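Long-range contact in phenylalanine--tRNA ligase beta subunit (Bacteroides fragilis, PDB 3IG2), which forms, with the alpha subunit, the tetrameric ligase that uses ATP to attach L-phenylalanine to its tRNA, this chain being the core domain of the beta subunit: residues B[84-95]-B[109-120]. Numbering follows the deposited sequence. Where two conformers were deposited one is given.
Sequences LKFFEFGNCYHF and YSEDYHLGLWVT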
loop_
_atom_site.group_PDB
_atom_site.type_symbol
_atom_site.label_atom_id
_atom_site.label_comp_id
_atom_site.label_asym_id
_atom_site.label_seq_id
_atom_site.Cartn_x
_atom_site.Cartn_y
_atom_site.Cartn_z
ATOM N N LEU B 84 -4.967 -11.392 -12.173
ATOM C CA LEU B 84 -3.731 -12.141 -12.091
ATOM C C LEU B 84 -2.637 -11.286 -12.686
ATOM O O LEU B 84 -2.831 -10.701 -13.745
ATOM C CB LEU B 84 -3.827 -13.424 -12.892
ATOM C CG LEU B 84 -4.859 -14.445 -12.456
ATOM C CD1 LEU B 84 -4.669 -15.664 -13.346
ATOM C CD2 LEU B 84 -4.711 -14.821 -10.961
ATOM N N LYS B 85 -1.501 -11.220 -11.995
ATOM C CA LYS B 85 -0.319 -10.548 -12.500
ATOM C C LYS B 85 0.882 -11.446 -12.375
ATOM O O LYS B 85 1.345 -11.726 -11.264
ATOM C CB LYS B 85 -0.063 -9.246 -11.750
ATOM C CG LYS B 85 -1.227 -8.302 -11.831
ATOM C CD LYS B 85 -0.796 -6.881 -11.544
ATOM C CE LYS B 85 -0.917 -6.584 -10.104
ATOM N NZ LYS B 85 -2.293 -6.138 -9.848
ATOM N N PHE B 86 1.389 -11.878 -13.532
ATOM C CA PHE B 86 2.461 -12.838 -13.593
ATOM C C PHE B 86 3.678 -12.290 -14.331
ATOM O O PHE B 86 3.553 -11.455 -15.225
ATOM C CB PHE B 86 2.001 -14.079 -14.363
ATOM C CG PHE B 86 0.945 -14.886 -13.668
ATOM C CD1 PHE B 86 0.926 -15.015 -12.281
ATOM C CD2 PHE B 86 -0.011 -15.559 -14.410
ATOM C CE1 PHE B 86 -0.059 -15.797 -11.643
ATOM C CE2 PHE B 86 -0.988 -16.349 -13.792
ATOM C CZ PHE B 86 -1.016 -16.459 -12.405
ATOM N N PHE B 87 4.854 -12.782 -13.962
ATOM C CA PHE B 87 6.036 -12.521 -14.751
ATOM C C PHE B 87 6.910 -13.759 -14.829
ATOM O O PHE B 87 6.870 -14.614 -13.939
ATOM C CB PHE B 87 6.821 -11.292 -14.246
ATOM C CG PHE B 87 7.546 -11.497 -12.950
ATOM C CD1 PHE B 87 8.878 -11.883 -12.941
ATOM C CD2 PHE B 87 6.908 -11.245 -11.727
ATOM C CE1 PHE B 87 9.563 -12.063 -11.744
ATOM C CE2 PHE B 87 7.581 -11.434 -10.519
ATOM C CZ PHE B 87 8.914 -11.843 -10.518
ATOM N N GLU B 88 7.698 -13.850 -15.898
ATOM C CA GLU B 88 8.577 -14.981 -16.064
ATOM C C GLU B 88 9.836 -14.530 -16.755
ATOM O O GLU B 88 9.764 -13.808 -17.732
ATOM C CB GLU B 88 7.883 -16.099 -16.848
ATOM C CG GLU B 88 8.819 -17.275 -17.186
ATOM C CD GLU B 88 8.086 -18.431 -17.836
ATOM O OE1 GLU B 88 6.914 -18.217 -18.253
ATOM O OE2 GLU B 88 8.678 -19.547 -17.913
ATOM N N PHE B 89 10.986 -14.921 -16.197
ATOM C CA PHE B 89 12.250 -14.854 -16.914
ATOM C C PHE B 89 12.536 -16.215 -17.541
ATOM O O PHE B 89 12.426 -17.245 -16.874
ATOM C CB PHE B 89 13.385 -14.540 -15.969
ATOM C CG PHE B 89 13.394 -13.139 -15.474
ATOM C CD1 PHE B 89 14.079 -12.168 -16.156
ATOM C CD2 PHE B 89 12.749 -12.806 -14.297
ATOM C CE1 PHE B 89 14.098 -10.863 -15.720
ATOM C CE2 PHE B 89 12.762 -11.491 -13.822
ATOM C CZ PHE B 89 13.448 -10.508 -14.550
ATOM N N GLY B 90 12.912 -16.226 -18.811
ATOM C CA GLY B 90 13.231 -17.493 -19.447
ATOM C C GLY B 90 13.887 -17.357 -20.802
ATOM O O GLY B 90 13.775 -16.316 -21.461
ATOM N N ASN B 91 14.587 -18.410 -21.208
ATOM C CA ASN B 91 15.124 -18.479 -22.556
ATOM C C ASN B 91 14.056 -18.888 -23.546
ATOM O O ASN B 91 13.187 -19.714 -23.212
ATOM C CB ASN B 91 16.245 -19.503 -22.639
ATOM C CG ASN B 91 17.522 -19.049 -21.904
ATOM O OD1 ASN B 91 18.022 -19.767 -21.061
ATOM N ND2 ASN B 91 18.032 -17.875 -22.232
ATOM N N CYS B 92 14.151 -18.308 -24.749
ATOM C CA CYS B 92 13.453 -18.774 -25.936
ATOM C C CYS B 92 14.488 -19.164 -26.969
ATOM O O CYS B 92 15.644 -18.820 -26.837
ATOM C CB CYS B 92 12.539 -17.680 -26.505
ATOM S SG CYS B 92 11.181 -17.355 -25.404
ATOM N N TYR B 93 14.050 -19.889 -27.988
ATOM C CA TYR B 93 14.921 -20.538 -28.935
ATOM C C TYR B 93 14.422 -20.293 -30.364
ATOM O O TYR B 93 13.220 -20.207 -30.603
ATOM C CB TYR B 93 14.982 -22.046 -28.623
ATOM C CG TYR B 93 15.458 -22.295 -27.211
ATOM C CD1 TYR B 93 16.820 -22.404 -26.930
ATOM C CD2 TYR B 93 14.559 -22.358 -26.156
ATOM C CE1 TYR B 93 17.276 -22.588 -25.632
ATOM C CE2 TYR B 93 15.005 -22.551 -24.843
ATOM C CZ TYR B 93 16.371 -22.673 -24.592
ATOM O OH TYR B 93 16.842 -22.859 -23.318
ATOM N N HIS B 94 15.366 -20.218 -31.293
ATOM C CA HIS B 94 15.137 -19.797 -32.665
ATOM C C HIS B 94 15.985 -20.636 -33.608
ATOM O O HIS B 94 17.146 -20.968 -33.321
ATOM C CB HIS B 94 15.467 -18.297 -32.799
ATOM C CG HIS B 94 15.315 -17.739 -34.187
ATOM N ND1 HIS B 94 14.163 -17.110 -34.619
ATOM C CD2 HIS B 94 16.187 -17.679 -35.228
ATOM C CE1 HIS B 94 14.328 -16.696 -35.867
ATOM N NE2 HIS B 94 15.543 -17.039 -36.264
ATOM N N PHE B 95 15.374 -21.016 -34.718
ATOM C CA PHE B 95 16.068 -21.713 -35.791
ATOM C C PHE B 95 16.140 -20.773 -36.986
ATOM O O PHE B 95 15.112 -20.291 -37.466
ATOM C CB PHE B 95 15.331 -23.009 -36.166
ATOM C CG PHE B 95 15.754 -23.589 -37.502
ATOM C CD1 PHE B 95 17.058 -24.036 -37.710
ATOM C CD2 PHE B 95 14.838 -23.695 -38.552
ATOM C CE1 PHE B 95 17.453 -24.580 -38.965
ATOM C CE2 PHE B 95 15.210 -24.231 -39.797
ATOM C CZ PHE B 95 16.525 -24.672 -40.008
ATOM N N TYR B 109 20.695 -22.867 -34.619
ATOM C CA TYR B 109 19.904 -22.795 -33.398
ATOM C C TYR B 109 20.526 -21.817 -32.413
ATOM O O TYR B 109 21.705 -21.930 -32.075
ATOM C CB TYR B 109 19.819 -24.176 -32.730
ATOM C CG TYR B 109 19.196 -25.252 -33.595
ATOM C CD1 TYR B 109 17.956 -25.055 -34.166
ATOM C CD2 TYR B 109 19.858 -26.469 -33.828
ATOM C CE1 TYR B 109 17.378 -26.022 -34.947
ATOM C CE2 TYR B 109 19.283 -27.452 -34.611
ATOM C CZ TYR B 109 18.037 -27.221 -35.160
ATOM O OH TYR B 109 17.427 -28.162 -35.935
ATOM N N SER B 110 19.738 -20.856 -31.971
ATOM C CA SER B 110 20.198 -19.859 -31.025
ATOM C C SER B 110 19.169 -19.696 -29.900
ATOM O O SER B 110 18.011 -20.145 -30.018
ATOM C CB SER B 110 20.396 -18.517 -31.740
ATOM O OG SER B 110 19.145 -18.046 -32.219
ATOM N N GLU B 111 19.595 -19.035 -28.831
ATOM C CA GLU B 111 18.754 -18.784 -27.695
ATOM C C GLU B 111 18.928 -17.342 -27.252
ATOM O O GLU B 111 19.993 -16.755 -27.465
ATOM C CB GLU B 111 19.144 -19.722 -26.552
ATOM C CG GLU B 111 20.441 -19.376 -25.855
ATOM C CD GLU B 111 20.937 -20.483 -24.942
ATOM O OE1 GLU B 111 20.623 -20.422 -23.725
ATOM O OE2 GLU B 111 21.662 -21.395 -25.453
ATOM N N ASP B 112 17.864 -16.790 -26.666
ATOM C CA ASP B 112 17.873 -15.444 -26.063
ATOM C C ASP B 112 16.997 -15.450 -24.843
ATOM O O ASP B 112 16.207 -16.343 -24.650
ATOM C CB ASP B 112 17.487 -14.248 -26.996
ATOM C CG ASP B 112 16.122 -14.399 -27.696
ATOM O OD1 ASP B 112 15.800 -13.505 -28.508
ATOM O OD2 ASP B 112 15.365 -15.355 -27.443
ATOM N N TYR B 113 17.157 -14.440 -24.015
ATOM C CA TYR B 113 16.575 -14.427 -22.709
ATOM C C TYR B 113 15.509 -13.360 -22.688
ATOM O O TYR B 113 15.751 -12.263 -23.174
ATOM C CB TYR B 113 17.688 -14.105 -21.713
ATOM C CG TYR B 113 17.358 -14.383 -20.267
ATOM C CD1 TYR B 113 17.045 -15.681 -19.833
ATOM C CD2 TYR B 113 17.422 -13.369 -19.325
ATOM C CE1 TYR B 113 16.776 -15.945 -18.486
ATOM C CE2 TYR B 113 17.148 -13.611 -17.983
ATOM C CZ TYR B 113 16.833 -14.900 -17.568
ATOM O OH TYR B 113 16.587 -15.161 -16.232
ATOM N N HIS B 114 14.339 -13.685 -22.143
ATOM C CA HIS B 114 13.213 -12.760 -22.123
ATOM C C HIS B 114 12.631 -12.592 -20.739
ATOM O O HIS B 114 12.746 -13.476 -19.901
ATOM C CB HIS B 114 12.107 -13.241 -23.069
ATOM C CG HIS B 114 12.515 -13.249 -24.505
ATOM N ND1 HIS B 114 12.154 -12.251 -25.387
ATOM C CD2 HIS B 114 13.291 -14.113 -25.206
ATOM C CE1 HIS B 114 12.692 -12.503 -26.575
ATOM N NE2 HIS B 114 13.387 -13.625 -26.489
ATOM N N LEU B 115 12.002 -11.441 -20.523
ATOM C CA LEU B 115 11.118 -11.242 -19.406
ATOM C C LEU B 115 9.685 -11.070 -19.962
ATOM O O LEU B 115 9.411 -10.151 -20.755
ATOM C CB LEU B 115 11.555 -10.009 -18.604
ATOM C CG LEU B 115 10.586 -9.508 -17.515
ATOM C CD1 LEU B 115 10.319 -10.567 -16.404
ATOM C CD2 LEU B 115 11.073 -8.164 -16.888
ATOM N N GLY B 116 8.774 -11.949 -19.565
ATOM C CA GLY B 116 7.377 -11.740 -19.941
ATOM C C GLY B 116 6.555 -11.255 -18.757
ATOM O O GLY B 116 6.796 -11.665 -17.628
ATOM N N LEU B 117 5.582 -10.395 -19.027
ATOM C CA LEU B 117 4.594 -9.963 -18.051
ATOM C C LEU B 117 3.222 -10.199 -18.627
ATOM O O LEU B 117 2.985 -9.891 -19.789
ATOM C CB LEU B 117 4.649 -8.443 -17.809
ATOM C CG LEU B 117 5.969 -7.726 -17.569
ATOM C CD1 LEU B 117 5.687 -6.227 -17.293
ATOM C CD2 LEU B 117 6.716 -8.365 -16.448
ATOM N N TRP B 118 2.323 -10.699 -17.774
ATOM C CA TRP B 118 0.929 -10.912 -18.100
ATOM C C TRP B 118 0.060 -10.282 -17.042
ATOM O O TRP B 118 0.214 -10.549 -15.847
ATOM C CB TRP B 118 0.591 -12.386 -18.119
ATOM C CG TRP B 118 1.308 -13.215 -19.150
ATOM C CD1 TRP B 118 0.808 -13.647 -20.360
ATOM C CD2 TRP B 118 2.625 -13.770 -19.029
ATOM N NE1 TRP B 118 1.752 -14.446 -20.998
ATOM C CE2 TRP B 118 2.872 -14.531 -20.203
ATOM C CE3 TRP B 118 3.634 -13.694 -18.036
ATOM C CZ2 TRP B 118 4.080 -15.200 -20.419
ATOM C CZ3 TRP B 118 4.824 -14.389 -18.236
ATOM C CH2 TRP B 118 5.035 -15.138 -19.426
ATOM N N VAL B 119 -0.898 -9.475 -17.473
ATOM C CA VAL B 119 -1.828 -8.897 -16.504
ATOM C C VAL B 119 -3.236 -9.144 -17.011
ATOM O O VAL B 119 -3.545 -8.751 -18.127
ATOM C CB VAL B 119 -1.642 -7.368 -16.349
ATOM C CG1 VAL B 119 -2.795 -6.763 -15.450
ATOM C CG2 VAL B 119 -0.237 -7.011 -15.833
ATOM N N THR B 120 -4.098 -9.767 -16.204
ATOM C CA THR B 120 -5.477 -9.991 -16.658
ATOM C C THR B 120 -6.355 -8.787 -16.361
ATOM O O THR B 120 -6.053 -7.964 -15.481
ATOM C CB THR B 120 -6.129 -11.296 -16.085
ATOM O OG1 THR B 120 -6.252 -11.187 -14.665
ATOM C CG2 THR B 120 -5.290 -12.500 -16.412
HETATM O O HOH W 1 18.985 -19.023 -34.743
#
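Phe86 and Trp118 sit opposite each other as a hydrogen-bonded pair in a long beta hairpin of the class II synthetase-like core domain, Phe86 N giving to Trp118 O and Trp118 N to Phe86 O, both at 2.9 Å. Reciprocal N-H...O bonds recur at every second pair as far as His94 and Ser110. At the Leu84 end the pattern changes: Thr120 N still reaches Leu84 O, but Leu84 N turns to Thr120 OG1, at 2.8 Å.

On one face, round Phe87, Phe89, Leu115 and Leu117, the contact is mostly apolar. Leu115 CD1 stands over the centre of the Phe89 ring, 3.6 Å from its centroid, a CH-pi contact. Tyr113, its CG anti to the backbone N (chi1 -165°), brings OH within 3.3 Å of Phe89 CB, and that hydroxyl bonds Gln10. On the other face Trp118 lays its six-membered edge along the neighbouring strand, CZ3 3.8 Å from Glu88 CB, while the Glu88 carboxylate is held by Arg62 and Asn27.

The strands are second and third in the mixed sheet, between edge strand 23-24 and strand 200-207; helices 6-19 and 134-150 cover the Phe87 and Leu117 face, and helix 66-75 packs on Phe86 and Trp118.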